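PDB 4HQO: sporozoite surface protein 2 from Plasmodium vivax, which serves as an adhesive receptor for gliding motility of malaria sporozoites, here represented by its extracellular von Willebrand factor A and thrombospondin repeat domains. Local coordinates for residues D26-I37 with L93-T103. The protein carries 4 engineered substitutions. Numbering follows the deposited sequence.
Sequences DGSGSIGYPNWI and LRKTYTPYGTT. With MG (magnesium ion), chain E.
Three hydroxyls, Ser28 OG and Ser30 OG from residues 26-37 and Thr103 OG1 from residues 93-103, bind one magnesium ion, and waters 1, 2 and 3 bring it to six ligands. Ser28 OG and Thr103 OG1 approach to 3.2 Å, but as fellow ligands of the metal rather than as a hydrogen-bonded pair. Asp26 acts from the second shell: its OD1 receives both Ser28 N and Ser28 OG, the hydroxyl at 2.8 Å on the syn side, which fixes that ligand; its OD2 lies within hydrogen-bonding distance of water 1, which probably donates to it, and is hydrogen-bonded to Thr133 OG1. Ser30 OG has a further partner in Asp134. Asp26, Ser28 and Ser30 supply the DxSxS sequence of the metal-ion-dependent adhesion site (MIDAS) of von Willebrand factor A domains, and Thr103 is its threonine from a separate loop. Hydrogen bonds tie the two loops together beside the ion: Gly29 N donates to Gly101 O (2.9 Å), while Gly27 O takes two donors, Tyr100 N and the phenol Tyr97 OH, the latter at 2.5 Å and tilted 33° from the carbonyl plane. With CG anti to the backbone N (chi1 -170°), Trp36 carries its indole against Leu93, Tyr97 and Pro99. Pro99 CG and CD lie over one indole face, CG 3.7 Å from Trp36 CG, and the edge of Tyr97 meets the same face in a T-shaped stack, planes at 63°. At the indole rim NE1 donates almost straight to Leu93 O (3.2 Å); Leu93 O lies in the indole plane, whereas NE1 stands above the plane of the Leu93 carbonyl, and Tyr97 N reaches that oxygen from the opposite face.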
ATOM      1  N   ASP A  26      -6.007  -8.172 -17.624  1.00 29.98           N
ATOM      2  CA  ASP A  26      -5.753  -9.135 -18.697  1.00 30.37           C
ATOM      3  C   ASP A  26      -6.260  -8.556 -20.026  1.00 29.52           C
ATOM      4  O   ASP A  26      -7.464  -8.374 -20.198  1.00 28.33           O
ATOM      5  CB  ASP A  26      -6.514 -10.421 -18.367  1.00 25.56           C
ATOM      6  CG  ASP A  26      -6.135 -11.604 -19.253  1.00 34.45           C
ATOM      7  OD1 ASP A  26      -5.692 -11.411 -20.413  1.00 35.06           O
ATOM      8  OD2 ASP A  26      -6.319 -12.746 -18.769  1.00 28.92           O
ATOM      9  N   GLY A  27      -5.353  -8.266 -20.961  1.00 28.35           N
ATOM     10  CA  GLY A  27      -5.749  -7.770 -22.276  1.00 26.45           C
ATOM     11  C   GLY A  27      -5.443  -8.744 -23.410  1.00 28.51           C
ATOM     12  O   GLY A  27      -5.272  -8.344 -24.569  1.00 30.46           O
ATOM     13  N   SER A  28      -5.362 -10.031 -23.072  1.00 29.79           N
ATOM     14  CA  SER A  28      -4.990 -11.072 -24.024  1.00 30.21           C
ATOM     15  C   SER A  28      -6.108 -11.398 -25.021  1.00 31.15           C
ATOM     16  O   SER A  28      -7.263 -11.012 -24.838  1.00 37.00           O
ATOM     17  CB  SER A  28      -4.601 -12.350 -23.280  1.00 25.72           C
ATOM     18  OG  SER A  28      -5.738 -12.987 -22.711  1.00 31.29           O
ATOM     19  N   GLY A  29      -5.757 -12.143 -26.060  1.00 33.31           N
ATOM     20  CA  GLY A  29      -6.705 -12.535 -27.085  1.00 30.66           C
ATOM     21  C   GLY A  29      -7.898 -13.325 -26.583  1.00 37.11           C
ATOM     22  O   GLY A  29      -8.997 -13.159 -27.096  1.00 39.37           O
ATOM     23  N   SER A  30      -7.698 -14.189 -25.591  1.00 38.89           N
ATOM     24  CA  SER A  30      -8.811 -14.982 -25.067  1.00 39.00           C
ATOM     25  C   SER A  30      -9.893 -14.133 -24.381  1.00 31.38           C
ATOM     26  O   SER A  30     -11.048 -14.543 -24.283  1.00 37.89           O
ATOM     27  CB  SER A  30      -8.325 -16.091 -24.134  1.00 30.46           C
ATOM     28  OG  SER A  30      -7.630 -15.553 -23.026  1.00 37.20           O
ATOM     29  N   ILE A  31      -9.533 -12.948 -23.917  1.00 35.37           N
ATOM     30  CA  ILE A  31     -10.539 -12.057 -23.347  1.00 35.82           C
ATOM     31  C   ILE A  31     -11.585 -11.710 -24.413  1.00 39.55           C
ATOM     32  O   ILE A  31     -12.787 -11.885 -24.205  1.00 41.50           O
ATOM     33  CB  ILE A  31      -9.897 -10.791 -22.776  1.00 31.95           C
ATOM     34  CG1 ILE A  31      -8.924 -11.177 -21.664  1.00 29.59           C
ATOM     35  CG2 ILE A  31     -10.965  -9.834 -22.260  1.00 32.29           C
ATOM     36  CD1 ILE A  31      -9.560 -12.022 -20.573  1.00 31.21           C
ATOM     37  N   GLY A  32     -11.123 -11.255 -25.569  1.00 35.37           N
ATOM     38  CA  GLY A  32     -12.026 -10.987 -26.670  1.00 40.54           C
ATOM     39  C   GLY A  32     -12.479  -9.538 -26.717  1.00 46.81           C
ATOM     40  O   GLY A  32     -12.749  -8.921 -25.690  1.00 42.13           O
ATOM     41  N   TYR A  33     -12.550  -8.996 -27.927  1.00 41.67           N
ATOM     42  CA  TYR A  33     -13.010  -7.637 -28.129  1.00 38.25           C
ATOM     43  C   TYR A  33     -14.432  -7.382 -27.607  1.00 31.67           C
ATOM     44  O   TYR A  33     -14.641  -6.414 -26.881  1.00 39.92           O
ATOM     45  CB  TYR A  33     -12.895  -7.227 -29.604  1.00 42.85           C
ATOM     46  CG  TYR A  33     -13.398  -5.822 -29.862  1.00 41.12           C
ATOM     47  CD1 TYR A  33     -12.634  -4.724 -29.501  1.00 37.98           C
ATOM     48  CD2 TYR A  33     -14.640  -5.598 -30.449  1.00 39.95           C
ATOM     49  CE1 TYR A  33     -13.076  -3.441 -29.724  1.00 37.73           C
ATOM     50  CE2 TYR A  33     -15.100  -4.308 -30.679  1.00 44.00           C
ATOM     51  CZ  TYR A  33     -14.310  -3.237 -30.308  1.00 40.48           C
ATOM     52  OH  TYR A  33     -14.733  -1.954 -30.517  1.00 45.39           O
ATOM     53  N   PRO A  34     -15.411  -8.233 -27.977  1.00 38.45           N
ATOM     54  CA  PRO A  34     -16.756  -7.919 -27.487  1.00 40.26           C
ATOM     55  C   PRO A  34     -16.821  -7.869 -25.965  1.00 38.85           C
ATOM     56  O   PRO A  34     -17.502  -7.003 -25.425  1.00 40.35           O
ATOM     57  CB  PRO A  34     -17.608  -9.069 -28.032  1.00 45.20           C
ATOM     58  CG  PRO A  34     -16.870  -9.558 -29.222  1.00 38.43           C
ATOM     59  CD  PRO A  34     -15.422  -9.413 -28.867  1.00 38.36           C
ATOM     60  N   ASN A  35     -16.098  -8.757 -25.290  1.00 32.50           N
ATOM     61  CA  ASN A  35     -16.080  -8.755 -23.831  1.00 31.24           C
ATOM     62  C   ASN A  35     -15.357  -7.528 -23.274  1.00 37.90           C
ATOM     63  O   ASN A  35     -15.768  -6.965 -22.262  1.00 41.56           O
ATOM     64  CB  ASN A  35     -15.438 -10.041 -23.294  1.00 31.18           C
ATOM     65  CG  ASN A  35     -15.677 -10.233 -21.816  1.00 39.41           C
ATOM     66  OD1 ASN A  35     -14.871  -9.807 -20.991  1.00 37.89           O
ATOM     67  ND2 ASN A  35     -16.796 -10.866 -21.469  1.00 38.70           N
ATOM     68  N   TRP A  36     -14.276  -7.128 -23.939  1.00 32.21           N
ATOM     69  CA  TRP A  36     -13.559  -5.897 -23.610  1.00 33.24           C
ATOM     70  C   TRP A  36     -14.523  -4.692 -23.507  1.00 31.39           C
ATOM     71  O   TRP A  36     -14.466  -3.906 -22.562  1.00 32.39           O
ATOM     72  CB  TRP A  36     -12.483  -5.629 -24.677  1.00 34.18           C
ATOM     73  CG  TRP A  36     -11.521  -4.535 -24.323  1.00 26.76           C
ATOM     74  CD1 TRP A  36     -11.474  -3.272 -24.855  1.00 31.48           C
ATOM     75  CD2 TRP A  36     -10.474  -4.596 -23.347  1.00 29.36           C
ATOM     76  NE1 TRP A  36     -10.464  -2.543 -24.265  1.00 25.66           N
ATOM     77  CE2 TRP A  36      -9.830  -3.341 -23.341  1.00 29.95           C
ATOM     78  CE3 TRP A  36     -10.008  -5.603 -22.481  1.00 26.99           C
ATOM     79  CZ2 TRP A  36      -8.760  -3.055 -22.499  1.00 32.76           C
ATOM     80  CZ3 TRP A  36      -8.942  -5.318 -21.649  1.00 27.00           C
ATOM     81  CH2 TRP A  36      -8.331  -4.056 -21.661  1.00 31.27           C
ATOM     82  N   ILE A  37     -15.433  -4.581 -24.465  1.00 30.45           N
ATOM     83  CA  ILE A  37     -16.315  -3.428 -24.547  1.00 32.17           C
ATOM     84  C   ILE A  37     -17.525  -3.512 -23.622  1.00 41.14           C
ATOM     85  O   ILE A  37     -17.909  -2.518 -22.992  1.00 37.65           O
ATOM     86  CB  ILE A  37     -16.804  -3.224 -26.004  1.00 33.60           C
ATOM     87  CG1 ILE A  37     -15.613  -2.941 -26.927  1.00 37.03           C
ATOM     88  CG2 ILE A  37     -17.840  -2.106 -26.083  1.00 37.70           C
ATOM     89  CD1 ILE A  37     -14.762  -1.740 -26.492  1.00 33.34           C
ATOM     90  N   LEU A  93      -8.167   3.150 -23.156  1.00 27.20           N
ATOM     91  CA  LEU A  93      -8.176   1.709 -23.387  1.00 26.58           C
ATOM     92  C   LEU A  93      -9.411   1.277 -24.159  1.00 30.77           C
ATOM     93  O   LEU A  93      -9.338   0.401 -25.023  1.00 35.56           O
ATOM     94  CB  LEU A  93      -8.090   0.931 -22.064  1.00 23.17           C
ATOM     95  CG  LEU A  93      -6.735   0.974 -21.344  1.00 30.59           C
ATOM     96  CD1 LEU A  93      -6.813   0.172 -20.068  1.00 33.30           C
ATOM     97  CD2 LEU A  93      -5.602   0.451 -22.214  1.00 25.43           C
ATOM     98  N   ARG A  94     -10.550   1.892 -23.851  1.00 28.22           N
ATOM     99  CA  ARG A  94     -11.781   1.571 -24.560  1.00 31.66           C
ATOM    100  C   ARG A  94     -11.662   1.929 -26.043  1.00 36.01           C
ATOM    101  O   ARG A  94     -12.132   1.201 -26.922  1.00 38.38           O
ATOM    102  CB  ARG A  94     -12.971   2.315 -23.955  1.00 27.03           C
ATOM    103  CG  ARG A  94     -14.284   1.982 -24.662  1.00 29.41           C
ATOM    104  CD  ARG A  94     -15.458   2.806 -24.155  1.00 33.69           C
ATOM    105  NE  ARG A  94     -15.204   4.243 -24.186  1.00 42.83           N
ATOM    106  CZ  ARG A  94     -15.429   5.024 -25.242  1.00 45.33           C
ATOM    107  NH1 ARG A  94     -15.894   4.510 -26.370  1.00 45.74           N
ATOM    108  NH2 ARG A  94     -15.181   6.321 -25.171  1.00 46.67           N
ATOM    109  N   LYS A  95     -11.028   3.058 -26.313  1.00 30.00           N
ATOM    110  CA  LYS A  95     -11.023   3.607 -27.662  1.00 37.46           C
ATOM    111  C   LYS A  95      -9.948   3.012 -28.561  1.00 40.15           C
ATOM    112  O   LYS A  95     -10.146   2.907 -29.759  1.00 44.80           O
ATOM    113  CB  LYS A  95     -10.838   5.122 -27.615  1.00 37.80           C
ATOM    114  CG  LYS A  95     -11.977   5.900 -26.989  1.00 45.51           C
ATOM    115  CD  LYS A  95     -11.823   7.387 -27.289  1.00 50.81           C
ATOM    116  CE  LYS A  95     -12.913   8.220 -26.636  1.00 79.24           C
ATOM    117  NZ  LYS A  95     -12.679   9.685 -26.802  1.00 93.54           N
ATOM    118  N   THR A  96      -8.806   2.637 -27.990  1.00 35.86           N
ATOM    119  CA  THR A  96      -7.626   2.383 -28.807  1.00 34.37           C
ATOM    120  C   THR A  96      -6.953   1.021 -28.589  1.00 42.70           C
ATOM    121  O   THR A  96      -6.007   0.687 -29.291  1.00 39.13           O
ATOM    122  CB  THR A  96      -6.561   3.476 -28.600  1.00 39.46           C
ATOM    123  OG1 THR A  96      -6.044   3.392 -27.271  1.00 41.28           O
ATOM    124  CG2 THR A  96      -7.152   4.869 -28.830  1.00 35.65           C
ATOM    125  N   TYR A  97      -7.422   0.241 -27.624  1.00 32.87           N
ATOM    126  CA  TYR A  97      -6.832  -1.073 -27.390  1.00 33.98           C
ATOM    127  C   TYR A  97      -7.805  -2.198 -27.727  1.00 37.11           C
ATOM    128  O   TYR A  97      -8.927  -2.220 -27.221  1.00 34.62           O
ATOM    129  CB  TYR A  97      -6.335  -1.224 -25.948  1.00 27.26           C
ATOM    130  CG  TYR A  97      -5.689  -2.569 -25.728  1.00 27.99           C
ATOM    131  CD1 TYR A  97      -4.419  -2.831 -26.220  1.00 23.66           C
ATOM    132  CD2 TYR A  97      -6.365  -3.594 -25.071  1.00 23.24           C
ATOM    133  CE1 TYR A  97      -3.830  -4.078 -26.054  1.00 26.43           C
ATOM    134  CE2 TYR A  97      -5.792  -4.846 -24.915  1.00 23.00           C
ATOM    135  CZ  TYR A  97      -4.521  -5.077 -25.395  1.00 27.15           C
ATOM    136  OH  TYR A  97      -3.947  -6.320 -25.222  1.00 29.92           O
ATOM    137  N   THR A  98      -7.380  -3.116 -28.594  1.00 36.40           N
ATOM    138  CA  THR A  98      -8.146  -4.343 -28.854  1.00 27.06           C
ATOM    139  C   THR A  98      -7.343  -5.531 -28.353  1.00 32.35           C
ATOM    140  O   THR A  98      -6.153  -5.658 -28.666  1.00 33.88           O
ATOM    141  CB  THR A  98      -8.538  -4.546 -30.360  1.00 37.43           C
ATOM    142  OG1 THR A  98      -7.367  -4.661 -31.161  1.00 46.47           O
ATOM    143  CG2 THR A  98      -9.351  -3.385 -30.873  1.00 36.06           C
ATOM    144  N   PRO A  99      -7.979  -6.390 -27.538  1.00 36.39           N
ATOM    145  CA  PRO A  99      -7.266  -7.518 -26.930  1.00 33.03           C
ATOM    146  C   PRO A  99      -6.660  -8.425 -27.992  1.00 36.18           C
ATOM    147  O   PRO A  99      -7.290  -8.685 -29.011  1.00 35.26           O
ATOM    148  CB  PRO A  99      -8.367  -8.249 -26.155  1.00 37.18           C
ATOM    149  CG  PRO A  99      -9.364  -7.174 -25.823  1.00 38.29           C
ATOM    150  CD  PRO A  99      -9.355  -6.259 -27.025  1.00 33.31           C
ATOM    151  N   TYR A 100      -5.436  -8.880 -27.758  1.00 31.86           N
ATOM    152  CA  TYR A 100      -4.781  -9.811 -28.662  1.00 33.92           C
ATOM    153  C   TYR A 100      -3.675 -10.525 -27.894  1.00 36.79           C
ATOM    154  O   TYR A 100      -3.213 -10.046 -26.857  1.00 37.93           O
ATOM    155  CB  TYR A 100      -4.165  -9.070 -29.861  1.00 30.81           C
ATOM    156  CG  TYR A 100      -2.888  -8.327 -29.492  1.00 39.27           C
ATOM    157  CD1 TYR A 100      -2.939  -7.045 -28.934  1.00 35.68           C
ATOM    158  CD2 TYR A 100      -1.630  -8.915 -29.688  1.00 37.28           C
ATOM    159  CE1 TYR A 100      -1.767  -6.359 -28.583  1.00 31.63           C
ATOM    160  CE2 TYR A 100      -0.461  -8.250 -29.335  1.00 34.22           C
ATOM    161  CZ  TYR A 100      -0.537  -6.970 -28.785  1.00 41.40           C
ATOM    162  OH  TYR A 100       0.620  -6.301 -28.443  1.00 40.37           O
ATOM    163  N   GLY A 101      -3.243 -11.666 -28.413  1.00 33.81           N
ATOM    164  CA  GLY A 101      -2.031 -12.290 -27.936  1.00 33.56           C
ATOM    165  C   GLY A 101      -2.199 -13.230 -26.768  1.00 34.30           C
ATOM    166  O   GLY A 101      -3.308 -13.592 -26.376  1.00 34.06           O
ATOM    167  N   THR A 102      -1.067 -13.637 -26.215  1.00 38.75           N
ATOM    168  CA  THR A 102      -1.047 -14.572 -25.108  1.00 27.58           C
ATOM    169  C   THR A 102      -1.210 -13.805 -23.781  1.00 29.29           C
ATOM    170  O   THR A 102      -1.639 -12.654 -23.787  1.00 32.26           O
ATOM    171  CB  THR A 102       0.226 -15.435 -25.162  1.00 30.37           C
ATOM    172  OG1 THR A 102       1.367 -14.579 -25.282  1.00 33.62           O
ATOM    173  CG2 THR A 102       0.185 -16.373 -26.409  1.00 27.10           C
ATOM    174  N   THR A 103      -0.891 -14.439 -22.656  1.00 32.75           N
ATOM    175  CA  THR A 103      -1.292 -13.926 -21.343  1.00 33.80           C
ATOM    176  C   THR A 103      -0.139 -13.910 -20.333  1.00 32.60           C
ATOM    177  O   THR A 103       0.047 -14.865 -19.579  1.00 30.19           O
ATOM    178  CB  THR A 103      -2.445 -14.775 -20.776  1.00 32.71           C
ATOM    179  OG1 THR A 103      -3.405 -15.023 -21.810  1.00 40.86           O
ATOM    180  CG2 THR A 103      -3.118 -14.068 -19.600  1.00 24.98           C
TER
HETATM  181 MG    MG E 301      -5.437 -15.256 -22.623  1.00 56.81          MG
HETATM  182  O   HOH W   1      -5.954 -14.902 -20.555  1.00 36.80           O
HETATM  183  O   HOH W   2      -5.092 -15.429 -24.772  1.00 36.68           O
HETATM  184  O   HOH W   3      -4.895 -17.310 -22.716  1.00 47.78           O